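Local coordinates for protein Xyn30D (Paenibacillus barcinonensis, PDB 4QB6) that probably hydrolyses glucuronoxylan as a modular xylanase, the part described being its calcium-binding family 35 carbohydrate-binding module, which holds glucuronic acid, at residues Thr101-Ile106 / Thr149-Pro154; Phe93-Glu98 / Glu117-Thr122; Glu41-Thr46 / Asn155-Thr160. All blocks are in the same frame, centred on the assembly; numbering follows the deposited sequence. Where two conformers were deposited one is given.

Interaction 1 (Thr101-Ile106 / Thr149-Pro154); sequences TRNLDI and TGTEGP. With CA (calcium ion), chain C; GCU (alpha-D-glucopyranuronic acid), chain B.
With CG beside its backbone N (chi1 -60°) and the chain extended from there to NE, Arg102 runs over the carbonyl of Thr151 toward Glu152, Gly153 and the bound glucuronic acid. Arg102 CD lies 3.3 Å from Thr151 O, and the guanidinium has Glu152 CB over one face. The sugar carboxylate meets the guanidinium edge, a task suited to arginine's long chain and flat two-nitrogen end: Arg102 NH1 donates to GCU O6A at 2.8 Å and Arg102 NH2 to GCU O6B at 2.9 Å, both nearly straight. NH1 also gives a more bent bond (147°) to Gly153 O from above that carbonyl's plane. The Glu152 chain bends at chi2 and presents both carboxylate oxygens to calcium; OE1 also accepts Gly153 N through its anti lone pair, which helps fix the group's rotation. Farther from the sugar, Thr151 OG1, a hydroxyl close to its own main chain, receives Asn103 N at 2.9 Å, tying loop 149-154 to strand 102-108, and one water joins Asn103 O to Thr149 N. Asn67 and Phe68 complete the protein's share of the metal site. GCU O6A thus bridges Arg102 and calcium, two positive partners that probably favour an acidic, ionised sugar.

Interaction 2 (Phe93-Glu98 / Glu117-Thr122); sequences FRYALE and EPFTET
An aromatic cluster between the two sheets of the beta-sandwich carries this contact, with Phe119 pointing its edge at two faces at once. Phe119 CZ sits 3.8 Å above the plane of Phe93, over the ring centre, and Phe119 CD2 stands likewise over the face of Tyr95. Both pairs are T-shaped, with centroids 5.2 Å apart and planes at 77° and 85°. Flat, apolar phenylalanines suit this interior, where Met156 and Leu104 pack against the same group. The beta-sandwich is the fold of this carbohydrate-binding module: Phe93 and Tyr95 come from strand 87-96 of one sheet, Phe119 from edge strand 111-119 of the other. Tyr95 adds a polar end to its ring. Chi1 of 75° sets CG between the backbone N and carbonyl carbon, and Tyr95 OH donates to Thr120 O at 2.7 Å, in the loop beyond Phe119; a water links the same OH to Thr120 N. A phenylalanine in its place would probably keep the ring stack but leave Thr120 O without this donor. Farther along, Leu97 N points almost straight at Thr122 OG1 (3.0 Å), and Thr122 N returns a bond to Leu97 O. Threonine suits this loop because its hydroxyl, which also bonds to Thr127 O, sits close to the main chain while its CG2 packs against Tyr95 CE2.

Interaction 3 (Glu41-Thr46 / Asn155-Thr160); sequences EAETGT and NMDNIT. With CA (calcium ion), chain D; GCU (alpha-D-glucopyranuronic acid), chain B.
Glu41 and Glu43 converge from one segment, and Asp157 from the other, on a single calcium ion, each turned differently. Glu41 bends at chi2 and puts its OE1 2.3 Å from the metal. Glu43 also bends at chi2, its CG between the backbone N and the carbonyl carbon, and binds with both oxygens; Glu43 OE1 stands 3.1 Å from Glu41 OE1, both on the metal. Asp157 has CG anti to its backbone N (chi1 -173°), which swings Asp157 OD1 back to the ion at 2.3 Å although its CB starts away from 41-46; Asp157 O is a further ligand at 2.6 Å. The main chains also pair here: Glu41 and Asn158 form an antiparallel non-hydrogen-bonded pair, and Ala42 N donates at 3.1 Å to Asp157 O, the calcium ligand. Asp157 and Asn158 make a classic beta bulge opposite Arg94, which forms a salt bridge with Asp157 OD2. Alanine is small enough for Ala42 CB to lie 3.3 Å from Met156 O. Thr61 and Gly64 add the remaining protein ligands. Three carboxylates this close would probably repel one another without the cation, so calcium is likely to help fasten the loop after strand 38-41 to strand 155-163, alongside the Ala42 N bond.

How the interactions relate
From the N terminus, the chain first passes through 41-46, whose partner 155-160 lies near the other end, so interaction 3 closes the longest loop and encloses both other contacts. Interaction 2 closes the stretch from strand 87-96 to strand 111-119, and interaction 1 that from strand 102-108 to the loop after strand 140-149; their segments alternate, so the two cross. Strands 102-108 and 111-119, neighbours in the five-stranded sheet, join interactions 1 and 2; strands 87-96 and 155-163, neighbours in the four-stranded sheet, join interactions 2 and 3. Interactions 1 and 3 both reach the glucuronic acid, the first through Arg102 and the calcium of Glu152, the other through Asn155.

Interaction 1 (Thr101-Ile106 / Thr149-Pro154)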
loop_
_atom_site.group_PDB
_atom_site.type_symbol
_atom_site.label_atom_id
_atom_site.label_comp_id
_atom_site.label_asym_id
_atom_site.label_seq_id
_atom_site.Cartn_x
_atom_site.Cartn_y
_atom_site.Cartn_z
ATOM N N THR A 101 1.377 13.980 7.362
ATOM C CA THR A 101 0.395 13.134 6.713
ATOM C C THR A 101 0.674 13.153 5.240
ATOM O O THR A 101 0.911 14.205 4.669
ATOM C CB THR A 101 -1.026 13.614 6.990
ATOM O OG1 THR A 101 -1.254 13.470 8.402
ATOM C CG2 THR A 101 -2.064 12.818 6.231
ATOM N N ARG A 102 0.633 11.985 4.596
ATOM C CA ARG A 102 0.828 11.870 3.157
ATOM C C ARG A 102 -0.356 11.162 2.573
ATOM O O ARG A 102 -0.837 10.174 3.155
ATOM C CB ARG A 102 2.135 11.172 2.829
ATOM C CG ARG A 102 3.350 11.902 3.385
ATOM C CD ARG A 102 4.673 11.298 2.975
ATOM N NE ARG A 102 5.783 12.088 3.480
ATOM C CZ ARG A 102 7.055 11.853 3.197
ATOM N NH1 ARG A 102 7.401 10.865 2.421
ATOM N NH2 ARG A 102 8.014 12.636 3.674
ATOM N N ASN A 103 -0.842 11.648 1.443
ATOM C CA ASN A 103 -2.086 11.151 0.849
ATOM C C ASN A 103 -1.818 10.317 -0.370
ATOM O O ASN A 103 -0.896 10.595 -1.133
ATOM C CB ASN A 103 -3.004 12.321 0.504
ATOM C CG ASN A 103 -3.064 13.346 1.610
ATOM O OD1 ASN A 103 -2.734 14.516 1.386
ATOM N ND2 ASN A 103 -3.443 12.937 2.814
ATOM N N LEU A 104 -2.607 9.269 -0.544
ATOM C CA LEU A 104 -2.480 8.411 -1.732
ATOM C C LEU A 104 -3.811 8.214 -2.411
ATOM O O LEU A 104 -4.827 7.981 -1.724
ATOM C CB LEU A 104 -1.903 7.024 -1.407
ATOM C CG LEU A 104 -0.576 6.949 -0.673
ATOM C CD1 LEU A 104 -0.178 5.518 -0.390
ATOM C CD2 LEU A 104 0.535 7.597 -1.485
ATOM N N ASP A 105 -3.842 8.229 -3.731
ATOM C CA ASP A 105 -5.007 7.737 -4.475
ATOM C C ASP A 105 -4.926 6.224 -4.497
ATOM O O ASP A 105 -3.850 5.649 -4.620
ATOM C CB ASP A 105 -5.001 8.277 -5.912
ATOM C CG ASP A 105 -5.498 9.693 -6.058
ATOM O OD1 ASP A 105 -6.079 10.274 -5.139
ATOM O OD2 ASP A 105 -5.320 10.198 -7.202
ATOM N N ILE A 106 -6.072 5.570 -4.416
ATOM C CA ILE A 106 -6.154 4.106 -4.391
ATOM C C ILE A 106 -7.086 3.642 -5.491
ATOM O O ILE A 106 -8.237 4.100 -5.580
ATOM C CB ILE A 106 -6.586 3.594 -3.000
ATOM C CG1 ILE A 106 -5.639 4.237 -1.949
ATOM C CG2 ILE A 106 -6.635 2.073 -2.975
ATOM C CD1 ILE A 106 -5.512 3.591 -0.609
ATOM N N THR A 149 0.156 11.893 -4.886
ATOM C CA THR A 149 -0.733 12.918 -5.442
ATOM C C THR A 149 -0.285 14.317 -5.095
ATOM O O THR A 149 -1.039 15.272 -5.302
ATOM C CB THR A 149 -2.172 12.731 -4.912
ATOM O OG1 THR A 149 -2.169 12.925 -3.516
ATOM C CG2 THR A 149 -2.748 11.336 -5.239
ATOM N N GLY A 150 0.894 14.480 -4.523
ATOM C CA GLY A 150 1.421 15.801 -4.191
ATOM C C GLY A 150 2.119 15.887 -2.870
ATOM O O GLY A 150 2.829 16.859 -2.614
ATOM N N THR A 151 1.984 14.876 -2.008
ATOM C CA THR A 151 2.620 14.858 -0.707
ATOM C C THR A 151 3.602 13.683 -0.543
ATOM O O THR A 151 4.055 13.401 0.555
ATOM C CB THR A 151 1.587 14.884 0.443
ATOM O OG1 THR A 151 0.547 13.923 0.203
ATOM C CG2 THR A 151 0.964 16.276 0.558
ATOM N N GLU A 152 3.994 13.060 -1.644
ATOM C CA GLU A 152 4.901 11.900 -1.600
ATOM C C GLU A 152 4.169 10.765 -0.857
ATOM O O GLU A 152 2.932 10.739 -0.819
ATOM C CB GLU A 152 6.287 12.291 -1.043
ATOM C CG GLU A 152 7.471 11.759 -1.837
ATOM C CD GLU A 152 8.323 10.729 -1.129
ATOM O OE1 GLU A 152 7.773 9.809 -0.479
ATOM O OE2 GLU A 152 9.569 10.782 -1.230
ATOM N N GLY A 153 4.897 9.792 -0.340
ATOM C CA GLY A 153 4.212 8.653 0.278
ATOM C C GLY A 153 4.918 8.129 1.481
ATOM O O GLY A 153 6.095 8.368 1.684
ATOM N N PRO A 154 4.225 7.324 2.286
ATOM C CA PRO A 154 4.888 6.598 3.353
ATOM C C PRO A 154 5.791 5.514 2.787
ATOM O O PRO A 154 5.569 5.057 1.673
ATOM C CB PRO A 154 3.720 5.985 4.100
ATOM C CG PRO A 154 2.716 5.720 3.044
ATOM C CD PRO A 154 2.847 6.875 2.079
HETATM CA CA CA C . 10.030 8.673 -0.109
HETATM C C1 GCU B . 14.181 9.892 3.965
HETATM C C2 GCU B . 14.110 8.411 4.232
HETATM C C3 GCU B . 13.303 7.684 3.179
HETATM C C4 GCU B . 11.895 8.398 3.013
HETATM C C5 GCU B . 12.139 9.856 2.675
HETATM C C6 GCU B . 10.895 10.623 2.497
HETATM O O2 GCU B . 15.447 7.872 4.397
HETATM O O3 GCU B . 13.066 6.310 3.464
HETATM O O4 GCU B . 11.221 7.796 1.888
HETATM O O5 GCU B . 12.855 10.381 3.774
HETATM O O6A GCU B . 10.070 10.234 1.658
HETATM O O6B GCU B . 10.693 11.626 3.169
HETATM O O HOH W 1 0.971 12.109 -2.186
HETATM O O HOH W 2 -1.349 14.750 -1.565
HETATM O O HOH W 3 8.393 7.044 0.736
HETATM O O HOH W 4 12.198 9.375 -0.890
#

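Interaction 2 (Phe93-Glu98 / Glu117-Thr122)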
loop_
_atom_site.group_PDB
_atom_site.type_symbol
_atom_site.label_atom_id
_atom_site.label_comp_id
_atom_site.label_asym_id
_atom_site.label_seq_id
_atom_site.Cartn_x
_atom_site.Cartn_y
_atom_site.Cartn_z
ATOM N N PHE A 93 -2.508 -1.751 5.419
ATOM C CA PHE A 93 -1.182 -1.343 5.004
ATOM C C PHE A 93 -0.265 -1.304 6.195
ATOM O O PHE A 93 -0.645 -0.719 7.221
ATOM C CB PHE A 93 -1.223 0.085 4.422
ATOM C CG PHE A 93 -2.101 0.236 3.216
ATOM C CD1 PHE A 93 -3.447 0.540 3.347
ATOM C CD2 PHE A 93 -1.592 0.064 1.939
ATOM C CE1 PHE A 93 -4.233 0.688 2.234
ATOM C CE2 PHE A 93 -2.408 0.189 0.836
ATOM C CZ PHE A 93 -3.730 0.495 0.994
ATOM N N ARG A 94 0.914 -1.883 6.108
ATOM C CA ARG A 94 1.965 -1.732 7.121
ATOM C C ARG A 94 2.975 -0.780 6.526
ATOM O O ARG A 94 3.519 -1.038 5.435
ATOM C CB ARG A 94 2.602 -3.060 7.490
ATOM C CG ARG A 94 3.590 -2.943 8.659
ATOM C CD ARG A 94 3.974 -4.314 9.183
ATOM N NE ARG A 94 4.758 -4.265 10.437
ATOM C CZ ARG A 94 6.065 -4.332 10.501
ATOM N NH1 ARG A 94 6.797 -4.372 9.417
ATOM N NH2 ARG A 94 6.687 -4.325 11.682
ATOM N N TYR A 95 3.229 0.334 7.213
ATOM C CA TYR A 95 3.983 1.455 6.646
ATOM C C TYR A 95 4.705 2.234 7.704
ATOM O O TYR A 95 4.359 2.135 8.887
ATOM C CB TYR A 95 3.026 2.399 5.866
ATOM C CG TYR A 95 2.156 3.254 6.759
ATOM C CD1 TYR A 95 0.970 2.773 7.309
ATOM C CD2 TYR A 95 2.526 4.551 7.079
ATOM C CE1 TYR A 95 0.205 3.559 8.146
ATOM C CE2 TYR A 95 1.756 5.336 7.904
ATOM C CZ TYR A 95 0.616 4.829 8.449
ATOM O OH TYR A 95 -0.186 5.616 9.282
ATOM N N ALA A 96 5.665 3.052 7.293
ATOM C CA ALA A 96 6.368 3.936 8.216
ATOM C C ALA A 96 6.344 5.320 7.650
ATOM O O ALA A 96 6.434 5.522 6.434
ATOM C CB ALA A 96 7.788 3.447 8.438
ATOM N N LEU A 97 6.225 6.304 8.517
ATOM C CA LEU A 97 6.175 7.712 8.099
ATOM C C LEU A 97 6.671 8.568 9.253
ATOM O O LEU A 97 5.957 8.701 10.249
ATOM C CB LEU A 97 4.746 8.078 7.667
ATOM C CG LEU A 97 4.493 9.525 7.266
ATOM C CD1 LEU A 97 5.507 10.033 6.264
ATOM C CD2 LEU A 97 3.082 9.649 6.710
ATOM N N GLU A 98 7.844 9.180 9.122
ATOM C CA GLU A 98 8.403 9.867 10.292
ATOM C C GLU A 98 7.541 11.000 10.808
ATOM O O GLU A 98 7.260 11.056 12.003
ATOM C CB GLU A 98 9.781 10.366 9.949
ATOM C CG GLU A 98 10.512 11.182 11.028
ATOM C CD GLU A 98 11.879 11.650 10.520
ATOM O OE1 GLU A 98 11.966 12.601 9.709
ATOM O OE2 GLU A 98 12.890 11.034 10.891
ATOM N N GLU A 117 -6.344 9.511 0.071
ATOM C CA GLU A 117 -6.528 8.821 1.341
ATOM C C GLU A 117 -5.331 9.115 2.249
ATOM O O GLU A 117 -4.194 8.864 1.852
ATOM C CB GLU A 117 -6.644 7.335 1.059
ATOM C CG GLU A 117 -6.903 6.497 2.303
ATOM C CD GLU A 117 -8.266 6.726 2.931
ATOM O OE1 GLU A 117 -9.190 7.251 2.245
ATOM O OE2 GLU A 117 -8.427 6.381 4.121
ATOM N N PRO A 118 -5.583 9.547 3.493
ATOM C CA PRO A 118 -4.503 9.959 4.371
ATOM C C PRO A 118 -3.784 8.795 4.998
ATOM O O PRO A 118 -4.429 7.835 5.436
ATOM C CB PRO A 118 -5.229 10.730 5.474
ATOM C CG PRO A 118 -6.626 10.190 5.482
ATOM C CD PRO A 118 -6.918 9.777 4.089
ATOM N N PHE A 119 -2.460 8.912 5.074
ATOM C CA PHE A 119 -1.618 8.048 5.906
ATOM C C PHE A 119 -0.957 8.989 6.904
ATOM O O PHE A 119 -0.164 9.847 6.540
ATOM C CB PHE A 119 -0.564 7.342 5.048
ATOM C CG PHE A 119 -1.126 6.225 4.227
ATOM C CD1 PHE A 119 -1.975 6.476 3.145
ATOM C CD2 PHE A 119 -0.844 4.887 4.548
ATOM C CE1 PHE A 119 -2.521 5.430 2.414
ATOM C CE2 PHE A 119 -1.382 3.875 3.802
ATOM C CZ PHE A 119 -2.204 4.137 2.756
ATOM N N THR A 120 -1.255 8.779 8.183
ATOM C CA THR A 120 -0.775 9.638 9.234
ATOM C C THR A 120 0.561 9.161 9.772
ATOM O O THR A 120 0.958 7.990 9.608
ATOM C CB THR A 120 -1.806 9.798 10.352
ATOM O OG1 THR A 120 -2.060 8.525 10.935
ATOM C CG2 THR A 120 -3.055 10.418 9.850
ATOM N N GLU A 121 1.319 10.055 10.391
ATOM C CA GLU A 121 2.675 9.692 10.773
ATOM C C GLU A 121 2.681 8.538 11.777
ATOM O O GLU A 121 1.719 8.277 12.506
ATOM C CB GLU A 121 3.465 10.892 11.324
ATOM C CG GLU A 121 2.913 11.445 12.634
ATOM C CD GLU A 121 3.700 12.636 13.156
ATOM O OE1 GLU A 121 3.710 13.697 12.491
ATOM O OE2 GLU A 121 4.271 12.524 14.257
ATOM N N THR A 122 3.805 7.841 11.770
ATOM C CA THR A 122 4.106 6.818 12.760
ATOM C C THR A 122 5.162 7.327 13.739
ATOM O O THR A 122 5.350 6.682 14.775
ATOM C CB THR A 122 4.579 5.517 12.089
ATOM O OG1 THR A 122 5.836 5.745 11.456
ATOM C CG2 THR A 122 3.551 4.965 11.138
HETATM O O HOH W 5 -3.139 6.674 8.983
#

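Interaction 3 (Glu41-Thr46 / Asn155-Thr160)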
loop_
_atom_site.group_PDB
_atom_site.type_symbol
_atom_site.label_atom_id
_atom_site.label_comp_id
_atom_site.label_asym_id
_atom_site.label_seq_id
_atom_site.Cartn_x
_atom_site.Cartn_y
_atom_site.Cartn_z
ATOM N N GLU A 41 3.675 -8.654 -0.039
ATOM C CA GLU A 41 4.788 -7.717 0.111
ATOM C C GLU A 41 4.714 -6.571 -0.891
ATOM O O GLU A 41 4.341 -6.738 -2.037
ATOM C CB GLU A 41 6.119 -8.429 -0.090
ATOM C CG GLU A 41 6.494 -9.425 0.997
ATOM C CD GLU A 41 6.545 -8.829 2.405
ATOM O OE1 GLU A 41 6.639 -7.578 2.527
ATOM O OE2 GLU A 41 6.475 -9.579 3.414
ATOM N N ALA A 42 5.103 -5.382 -0.469
ATOM C CA ALA A 42 5.130 -4.253 -1.417
ATOM C C ALA A 42 6.252 -4.369 -2.422
ATOM O O ALA A 42 6.138 -3.852 -3.528
ATOM C CB ALA A 42 5.254 -2.960 -0.634
ATOM N N GLU A 43 7.332 -5.038 -2.033
ATOM C CA GLU A 43 8.575 -5.032 -2.779
ATOM C C GLU A 43 8.676 -6.123 -3.823
ATOM O O GLU A 43 9.586 -6.028 -4.669
ATOM C CB GLU A 43 9.780 -5.126 -1.832
ATOM C CG GLU A 43 9.868 -6.398 -1.010
ATOM C CD GLU A 43 9.146 -6.336 0.314
ATOM O OE1 GLU A 43 9.419 -7.161 1.182
ATOM O OE2 GLU A 43 8.248 -5.459 0.522
ATOM N N THR A 44 7.817 -7.125 -3.788
ATOM C CA THR A 44 7.860 -8.227 -4.769
ATOM C C THR A 44 6.389 -8.556 -5.138
ATOM O O THR A 44 5.519 -8.413 -4.303
ATOM C CB THR A 44 8.635 -9.430 -4.165
ATOM O OG1 THR A 44 8.077 -9.771 -2.885
ATOM C CG2 THR A 44 10.120 -9.116 -3.995
ATOM N N GLY A 45 6.110 -8.967 -6.392
ATOM C CA GLY A 45 4.731 -9.153 -6.927
ATOM C C GLY A 45 4.029 -7.844 -7.338
ATOM O O GLY A 45 2.768 -7.765 -7.517
ATOM N N THR A 46 4.880 -6.813 -7.518
ATOM C CA THR A 46 4.405 -5.491 -7.786
ATOM C C THR A 46 5.156 -4.842 -8.948
ATOM O O THR A 46 6.300 -5.223 -9.291
ATOM C CB THR A 46 4.573 -4.579 -6.546
ATOM O OG1 THR A 46 5.956 -4.560 -6.165
ATOM C CG2 THR A 46 3.721 -5.041 -5.393
ATOM N N ASN A 155 6.784 5.069 3.536
ATOM C CA ASN A 155 7.506 3.891 3.134
ATOM C C ASN A 155 6.581 2.685 3.353
ATOM O O ASN A 155 5.969 2.560 4.426
ATOM C CB ASN A 155 8.787 3.714 3.909
ATOM C CG ASN A 155 9.854 4.709 3.538
ATOM O OD1 ASN A 155 9.784 5.392 2.519
ATOM N ND2 ASN A 155 10.900 4.748 4.348
ATOM N N MET A 156 6.437 1.805 2.375
ATOM C CA MET A 156 5.368 0.817 2.366
ATOM C C MET A 156 5.934 -0.572 2.468
ATOM O O MET A 156 6.731 -0.995 1.618
ATOM C CB MET A 156 4.547 0.944 1.080
ATOM C CG MET A 156 3.297 0.081 1.054
ATOM S SD MET A 156 2.119 0.416 2.357
ATOM C CE MET A 156 1.618 2.041 2.041
ATOM N N ASP A 157 5.545 -1.306 3.504
ATOM C CA ASP A 157 6.104 -2.643 3.745
ATOM C C ASP A 157 5.319 -3.743 3.073
ATOM O O ASP A 157 5.905 -4.602 2.405
ATOM C CB ASP A 157 6.191 -2.896 5.251
ATOM C CG ASP A 157 6.910 -4.168 5.596
ATOM O OD1 ASP A 157 7.678 -4.702 4.781
ATOM O OD2 ASP A 157 6.678 -4.613 6.734
ATOM N N ASN A 158 4.022 -3.744 3.268
ATOM C CA ASN A 158 3.159 -4.843 2.805
ATOM C C ASN A 158 1.723 -4.408 2.927
ATOM O O ASN A 158 1.439 -3.351 3.537
ATOM C CB ASN A 158 3.449 -6.174 3.576
ATOM C CG ASN A 158 3.018 -6.158 5.019
ATOM O OD1 ASN A 158 3.746 -6.648 5.916
ATOM N ND2 ASN A 158 1.876 -5.708 5.258
ATOM N N ILE A 159 0.828 -5.180 2.338
ATOM C CA ILE A 159 -0.597 -5.102 2.626
ATOM C C ILE A 159 -1.112 -6.455 3.045
ATOM O O ILE A 159 -0.551 -7.516 2.673
ATOM C CB ILE A 159 -1.439 -4.610 1.443
ATOM C CG1 ILE A 159 -1.249 -5.502 0.210
ATOM C CG2 ILE A 159 -1.112 -3.167 1.178
ATOM C CD1 ILE A 159 -2.164 -5.175 -0.936
ATOM N N THR A 160 -2.145 -6.451 3.863
ATOM C CA THR A 160 -2.881 -7.688 4.204
ATOM C C THR A 160 -4.299 -7.482 3.786
ATOM O O THR A 160 -4.904 -6.447 4.114
ATOM C CB THR A 160 -2.774 -8.019 5.678
ATOM O OG1 THR A 160 -1.397 -8.137 6.037
ATOM C CG2 THR A 160 -3.498 -9.318 6.018
HETATM CA CA CA D . 8.093 -5.890 2.904
HETATM C C1 GCU B . 14.181 9.892 3.965
HETATM C C2 GCU B . 14.110 8.411 4.232
HETATM C C3 GCU B . 13.303 7.684 3.179
HETATM C C4 GCU B . 11.895 8.398 3.013
HETATM C C5 GCU B . 12.139 9.856 2.675
HETATM C C6 GCU B . 10.895 10.623 2.497
HETATM O O2 GCU B . 15.447 7.872 4.397
HETATM O O3 GCU B . 13.066 6.310 3.464
HETATM O O4 GCU B . 11.221 7.796 1.888
HETATM O O5 GCU B . 12.855 10.381 3.774
HETATM O O6A GCU B . 10.070 10.234 1.658
HETATM O O6B GCU B . 10.693 11.626 3.169
#